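Local coordinates for protein ribosome biogenesis Nep1 RNA methyltransferase (Archaeoglobus fulgidus, PDB 3O7B) that probably methylates N1 of a specific pseudouridine in 16S ribosomal RNA, using S-adenosylmethionine as methyl donor, during assembly of the small ribosomal subunit, at residues R60-H72 with S77-I89. Sequence-based numbering, arbitrary orientation.
Sequences RPEKILLDDSKHH and SLEFREKRGRPDI
The guanidinium of Arg81 meets Asp68 and His72 at its edge. In its plane, NH2 forms a salt bridge of 3.1 Å to Asp68 OD2, on the anti side and tilted 22° from the carboxylate plane; NH1 adds a weak bond. A bend at chi2 (-102°) turns the arginine toward this oxygen. The His72 ring brings CD2 beside NH2; a water joining Arg81 NE to His72 O lies over one ring face, toward the rim. Arg84, salt-bridged to Glu38, has Leu78 CD1 and Phe80 CE1 over opposite faces, both offset, and Glu79 O at its edge. Arg86 has Ile89 CD1 over one face and is gripped side-on by Asp88, whose syn lone pairs take NE and NH2. A water links its NH1 to Asp68 OD2.

Gly85, with positive phi, receives Asp68 N on a lone pair of its O at 2.8 Å, nearly straight. Nearby, Leu66 CD2 meets Leu78 CD1 tip to tip at 4.0 Å, and the Leu65 and Pro87 side chains slide past each other. Asp67, bonded to Tyr129, N-caps helix 68-71 through Ser69 N.

Arg86, predicted to contact substrate rRNA, lies about 10 Å (side chain) from bound S-adenosylhomocysteine; it and Asp88, predicted to stabilise it, pack on Arg127 of the second subunit in this SPOUT dimer. Asp88 fixes the guanidinium's rotation. Asp68 OD1 is 4.4 Å from Arg86 NE, beyond a salt bridge, and Arg81 partly offsets its charge, so any added field is probably modest.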
loop_
_atom_site.group_PDB
_atom_site.type_symbol
_atom_site.label_atom_id
_atom_site.label_comp_id
_atom_site.label_asym_id
_atom_site.label_seq_id
_atom_site.Cartn_x
_atom_site.Cartn_y
_atom_site.Cartn_z
ATOM N N ARG A 60 3.541 27.549 3.901
ATOM C CA ARG A 60 4.707 27.721 4.765
ATOM C C ARG A 60 5.330 26.378 5.161
ATOM O O ARG A 60 4.604 25.413 5.383
ATOM C CB ARG A 60 4.316 28.502 6.026
ATOM C CG ARG A 60 3.623 29.833 5.745
ATOM C CD ARG A 60 3.704 30.782 6.939
ATOM N NE ARG A 60 2.912 30.342 8.091
ATOM C CZ ARG A 60 1.591 30.479 8.200
ATOM N NH1 ARG A 60 0.882 31.027 7.217
ATOM N NH2 ARG A 60 0.970 30.057 9.295
ATOM N N PRO A 61 6.675 26.312 5.247
ATOM C CA PRO A 61 7.377 25.092 5.674
ATOM C C PRO A 61 6.815 24.436 6.931
ATOM O O PRO A 61 6.754 23.207 7.013
ATOM C CB PRO A 61 8.801 25.587 5.931
ATOM C CG PRO A 61 8.969 26.685 4.954
ATOM C CD PRO A 61 7.632 27.380 4.891
ATOM N N GLU A 62 6.387 25.244 7.898
ATOM C CA GLU A 62 5.898 24.726 9.177
ATOM C C GLU A 62 4.600 23.922 9.062
ATOM O O GLU A 62 4.228 23.208 10.001
ATOM C CB GLU A 62 5.734 25.861 10.198
ATOM C CG GLU A 62 4.655 26.891 9.874
ATOM C CD GLU A 62 4.384 27.841 11.044
ATOM O OE1 GLU A 62 3.543 28.754 10.892
ATOM O OE2 GLU A 62 5.004 27.663 12.118
ATOM N N LYS A 63 3.923 24.057 7.919
ATOM C CA LYS A 63 2.657 23.362 7.659
ATOM C C LYS A 63 2.817 22.085 6.818
ATOM O O LYS A 63 1.842 21.360 6.589
ATOM C CB LYS A 63 1.678 24.304 6.947
ATOM C CG LYS A 63 1.472 25.661 7.622
ATOM C CD LYS A 63 0.868 25.510 9.003
ATOM C CE LYS A 63 0.455 26.864 9.571
ATOM N NZ LYS A 63 -0.725 27.415 8.862
ATOM N N ILE A 64 4.037 21.824 6.363
ATOM C CA ILE A 64 4.293 20.754 5.389
ATOM C C ILE A 64 4.785 19.491 6.092
ATOM O O ILE A 64 5.596 19.548 7.028
ATOM C CB ILE A 64 5.302 21.226 4.327
ATOM C CG1 ILE A 64 4.682 22.351 3.483
ATOM C CG2 ILE A 64 5.754 20.065 3.419
ATOM C CD1 ILE A 64 5.675 23.092 2.599
ATOM N N LEU A 65 4.259 18.346 5.647
ATOM C CA LEU A 65 4.676 17.053 6.180
ATOM C C LEU A 65 6.079 16.708 5.673
ATOM O O LEU A 65 6.393 16.866 4.485
ATOM C CB LEU A 65 3.683 15.965 5.751
ATOM C CG LEU A 65 3.579 14.696 6.599
ATOM C CD1 LEU A 65 2.906 14.949 7.965
ATOM C CD2 LEU A 65 2.782 13.654 5.821
ATOM N N LEU A 66 6.922 16.242 6.583
ATOM C CA LEU A 66 8.278 15.833 6.238
ATOM C C LEU A 66 8.272 14.555 5.392
ATOM O O LEU A 66 7.651 13.558 5.772
ATOM C CB LEU A 66 9.102 15.656 7.522
ATOM C CG LEU A 66 10.603 15.418 7.345
ATOM C CD1 LEU A 66 11.289 16.662 6.771
ATOM C CD2 LEU A 66 11.261 14.966 8.656
ATOM N N ASP A 67 8.967 14.605 4.267
ATOM C CA ASP A 67 8.924 13.548 3.249
ATOM C C ASP A 67 10.306 13.510 2.638
ATOM O O ASP A 67 10.707 14.447 1.932
ATOM C CB ASP A 67 7.867 13.922 2.196
ATOM C CG ASP A 67 7.759 12.906 1.047
ATOM O OD1 ASP A 67 8.696 12.121 0.794
ATOM O OD2 ASP A 67 6.708 12.912 0.366
ATOM N N ASP A 68 11.044 12.437 2.908
ATOM C CA ASP A 68 12.434 12.402 2.456
ATOM C C ASP A 68 12.632 12.221 0.951
ATOM O O ASP A 68 13.756 12.348 0.466
ATOM C CB ASP A 68 13.306 11.466 3.313
ATOM C CG ASP A 68 13.318 10.031 2.847
ATOM O OD1 ASP A 68 12.482 9.610 2.011
ATOM O OD2 ASP A 68 14.204 9.303 3.350
ATOM N N SER A 69 11.551 12.002 0.198
ATOM C CA SER A 69 11.648 12.035 -1.269
ATOM C C SER A 69 11.644 13.472 -1.794
ATOM O O SER A 69 11.938 13.716 -2.980
ATOM C CB SER A 69 10.537 11.201 -1.930
ATOM O OG SER A 69 10.780 9.813 -1.754
ATOM N N LYS A 70 11.311 14.419 -0.917
ATOM C CA LYS A 70 11.337 15.842 -1.253
ATOM C C LYS A 70 12.374 16.616 -0.445
ATOM O O LYS A 70 12.945 17.606 -0.930
ATOM C CB LYS A 70 9.968 16.471 -0.997
ATOM C CG LYS A 70 8.850 15.932 -1.866
ATOM C CD LYS A 70 7.547 16.614 -1.550
ATOM C CE LYS A 70 6.419 16.032 -2.387
ATOM N NZ LYS A 70 5.154 16.776 -2.132
ATOM N N HIS A 71 12.617 16.171 0.782
ATOM C CA HIS A 71 13.352 17.005 1.748
ATOM C C HIS A 71 14.695 16.419 2.163
ATOM O O HIS A 71 15.325 16.926 3.104
ATOM C CB HIS A 71 12.512 17.232 3.013
ATOM C CG HIS A 71 11.118 17.718 2.757
ATOM N ND1 HIS A 71 10.813 18.757 1.900
ATOM C CD2 HIS A 71 9.937 17.291 3.263
ATOM C CE1 HIS A 71 9.502 18.953 1.893
ATOM N NE2 HIS A 71 8.950 18.075 2.715
ATOM N N HIS A 72 15.131 15.355 1.492
ATOM C CA HIS A 72 16.344 14.625 1.878
ATOM C C HIS A 72 17.544 15.536 2.188
ATOM O O HIS A 72 18.185 15.396 3.231
ATOM C CB HIS A 72 16.746 13.652 0.774
ATOM C CG HIS A 72 18.023 12.920 1.062
ATOM N ND1 HIS A 72 19.235 13.287 0.514
ATOM C CD2 HIS A 72 18.283 11.871 1.881
ATOM C CE1 HIS A 72 20.181 12.480 0.961
ATOM N NE2 HIS A 72 19.629 11.607 1.786
ATOM N N SER A 77 21.002 17.142 9.250
ATOM C CA SER A 77 21.274 17.468 10.654
ATOM C C SER A 77 20.286 16.896 11.672
ATOM O O SER A 77 20.434 17.110 12.875
ATOM C CB SER A 77 21.339 18.983 10.834
ATOM O OG SER A 77 20.066 19.575 10.632
ATOM N N LEU A 78 19.260 16.194 11.197
ATOM C CA LEU A 78 18.227 15.679 12.100
ATOM C C LEU A 78 18.703 14.490 12.937
ATOM O O LEU A 78 19.449 13.652 12.444
ATOM C CB LEU A 78 16.972 15.277 11.308
ATOM C CG LEU A 78 16.174 16.365 10.591
ATOM C CD1 LEU A 78 14.940 15.699 9.981
ATOM C CD2 LEU A 78 15.755 17.486 11.534
ATOM N N GLU A 79 18.255 14.420 14.190
ATOM C CA GLU A 79 18.464 13.235 15.028
ATOM C C GLU A 79 17.566 12.087 14.566
ATOM O O GLU A 79 16.517 12.328 13.963
ATOM C CB GLU A 79 18.188 13.551 16.505
ATOM C CG GLU A 79 19.099 14.628 17.100
ATOM C CD GLU A 79 20.565 14.216 17.149
ATOM O OE1 GLU A 79 20.859 13.048 17.506
ATOM O OE2 GLU A 79 21.427 15.066 16.836
ATOM N N PHE A 80 17.974 10.857 14.871
ATOM C CA PHE A 80 17.297 9.627 14.419
ATOM C C PHE A 80 16.764 9.720 12.981
ATOM O O PHE A 80 15.632 9.292 12.682
ATOM C CB PHE A 80 16.232 9.125 15.426
ATOM C CG PHE A 80 15.191 10.156 15.829
ATOM C CD1 PHE A 80 13.966 10.241 15.161
ATOM C CD2 PHE A 80 15.405 10.998 16.929
ATOM C CE1 PHE A 80 12.992 11.185 15.541
ATOM C CE2 PHE A 80 14.444 11.939 17.312
ATOM C CZ PHE A 80 13.237 12.032 16.619
ATOM N N ARG A 81 17.601 10.250 12.095
ATOM C CA ARG A 81 17.164 10.600 10.754
ATOM C C ARG A 81 16.706 9.376 9.970
ATOM O O ARG A 81 15.794 9.478 9.134
ATOM C CB ARG A 81 18.238 11.381 9.985
ATOM C CG ARG A 81 17.763 11.897 8.601
ATOM C CD ARG A 81 18.310 10.989 7.527
ATOM N NE ARG A 81 17.865 11.284 6.162
ATOM C CZ ARG A 81 16.820 10.712 5.567
ATOM N NH1 ARG A 81 16.044 9.850 6.227
ATOM N NH2 ARG A 81 16.549 11.012 4.306
ATOM N N GLU A 82 17.300 8.219 10.257
ATOM C CA GLU A 82 16.946 6.993 9.545
ATOM C C GLU A 82 15.466 6.617 9.723
ATOM O O GLU A 82 14.907 5.919 8.878
ATOM C CB GLU A 82 17.873 5.830 9.948
ATOM C CG GLU A 82 17.654 5.250 11.342
ATOM C CD GLU A 82 18.287 6.082 12.455
ATOM O OE1 GLU A 82 18.999 7.075 12.158
ATOM O OE2 GLU A 82 18.075 5.727 13.636
ATOM N N LYS A 83 14.835 7.103 10.793
ATOM C CA LYS A 83 13.412 6.812 11.040
ATOM C C LYS A 83 12.447 7.793 10.379
ATOM O O LYS A 83 11.238 7.545 10.360
ATOM C CB LYS A 83 13.118 6.823 12.546
ATOM C CG LYS A 83 13.754 5.675 13.295
ATOM C CD LYS A 83 13.275 5.651 14.731
ATOM C CE LYS A 83 13.690 4.363 15.407
ATOM N NZ LYS A 83 13.264 4.327 16.841
ATOM N N ARG A 84 12.971 8.891 9.842
ATOM C CA ARG A 84 12.148 10.072 9.558
ATOM C C ARG A 84 11.831 10.276 8.089
ATOM O O ARG A 84 12.544 9.772 7.214
ATOM C CB ARG A 84 12.814 11.317 10.143
ATOM C CG ARG A 84 13.040 11.179 11.630
ATOM C CD ARG A 84 13.836 12.349 12.185
ATOM N NE ARG A 84 12.948 13.414 12.622
ATOM C CZ ARG A 84 13.294 14.361 13.484
ATOM N NH1 ARG A 84 14.520 14.375 13.998
ATOM N NH2 ARG A 84 12.414 15.281 13.837
ATOM N N GLY A 85 10.750 11.011 7.841
ATOM C CA GLY A 85 10.352 11.423 6.497
ATOM C C GLY A 85 9.732 10.340 5.641
ATOM O O GLY A 85 9.785 10.428 4.413
ATOM N N ARG A 86 9.094 9.363 6.275
ATOM C CA ARG A 86 8.483 8.235 5.520
ATOM C C ARG A 86 7.000 7.982 5.819
ATOM O O ARG A 86 6.634 6.907 6.274
ATOM C CB ARG A 86 9.323 6.969 5.687
ATOM C CG ARG A 86 10.739 7.115 5.118
ATOM C CD ARG A 86 10.760 7.172 3.570
ATOM N NE ARG A 86 10.079 6.006 3.022
ATOM C CZ ARG A 86 10.610 4.796 2.921
ATOM N NH1 ARG A 86 11.862 4.564 3.287
ATOM N NH2 ARG A 86 9.871 3.800 2.443
ATOM N N PRO A 87 6.137 8.963 5.497
ATOM C CA PRO A 87 4.702 8.796 5.753
ATOM C C PRO A 87 4.058 7.738 4.854
ATOM O O PRO A 87 2.947 7.286 5.156
ATOM C CB PRO A 87 4.115 10.189 5.478
ATOM C CG PRO A 87 5.134 10.882 4.597
ATOM C CD PRO A 87 6.471 10.283 4.922
ATOM N N ASP A 88 4.766 7.324 3.802
ATOM C CA ASP A 88 4.233 6.284 2.907
ATOM C C ASP A 88 4.015 4.975 3.644
ATOM O O ASP A 88 3.106 4.194 3.318
ATOM C CB ASP A 88 5.187 6.040 1.740
ATOM C CG ASP A 88 6.595 5.746 2.201
ATOM O OD1 ASP A 88 7.240 6.707 2.687
ATOM O OD2 ASP A 88 7.040 4.583 2.076
ATOM N N ILE A 89 4.841 4.707 4.657
ATOM C CA ILE A 89 4.746 3.413 5.315
ATOM C C ILE A 89 3.412 3.270 6.054
ATOM O O ILE A 89 2.653 2.308 5.846
ATOM C CB ILE A 89 5.927 3.162 6.276
ATOM C CG1 ILE A 89 7.228 3.103 5.479
ATOM C CG2 ILE A 89 5.717 1.884 7.085
ATOM C CD1 ILE A 89 8.486 3.159 6.353
HETATM O O HOH W 1 7.640 9.006 1.204
HETATM O O HOH W 2 13.936 6.702 4.138
HETATM O O HOH W 3 19.317 13.386 4.787
#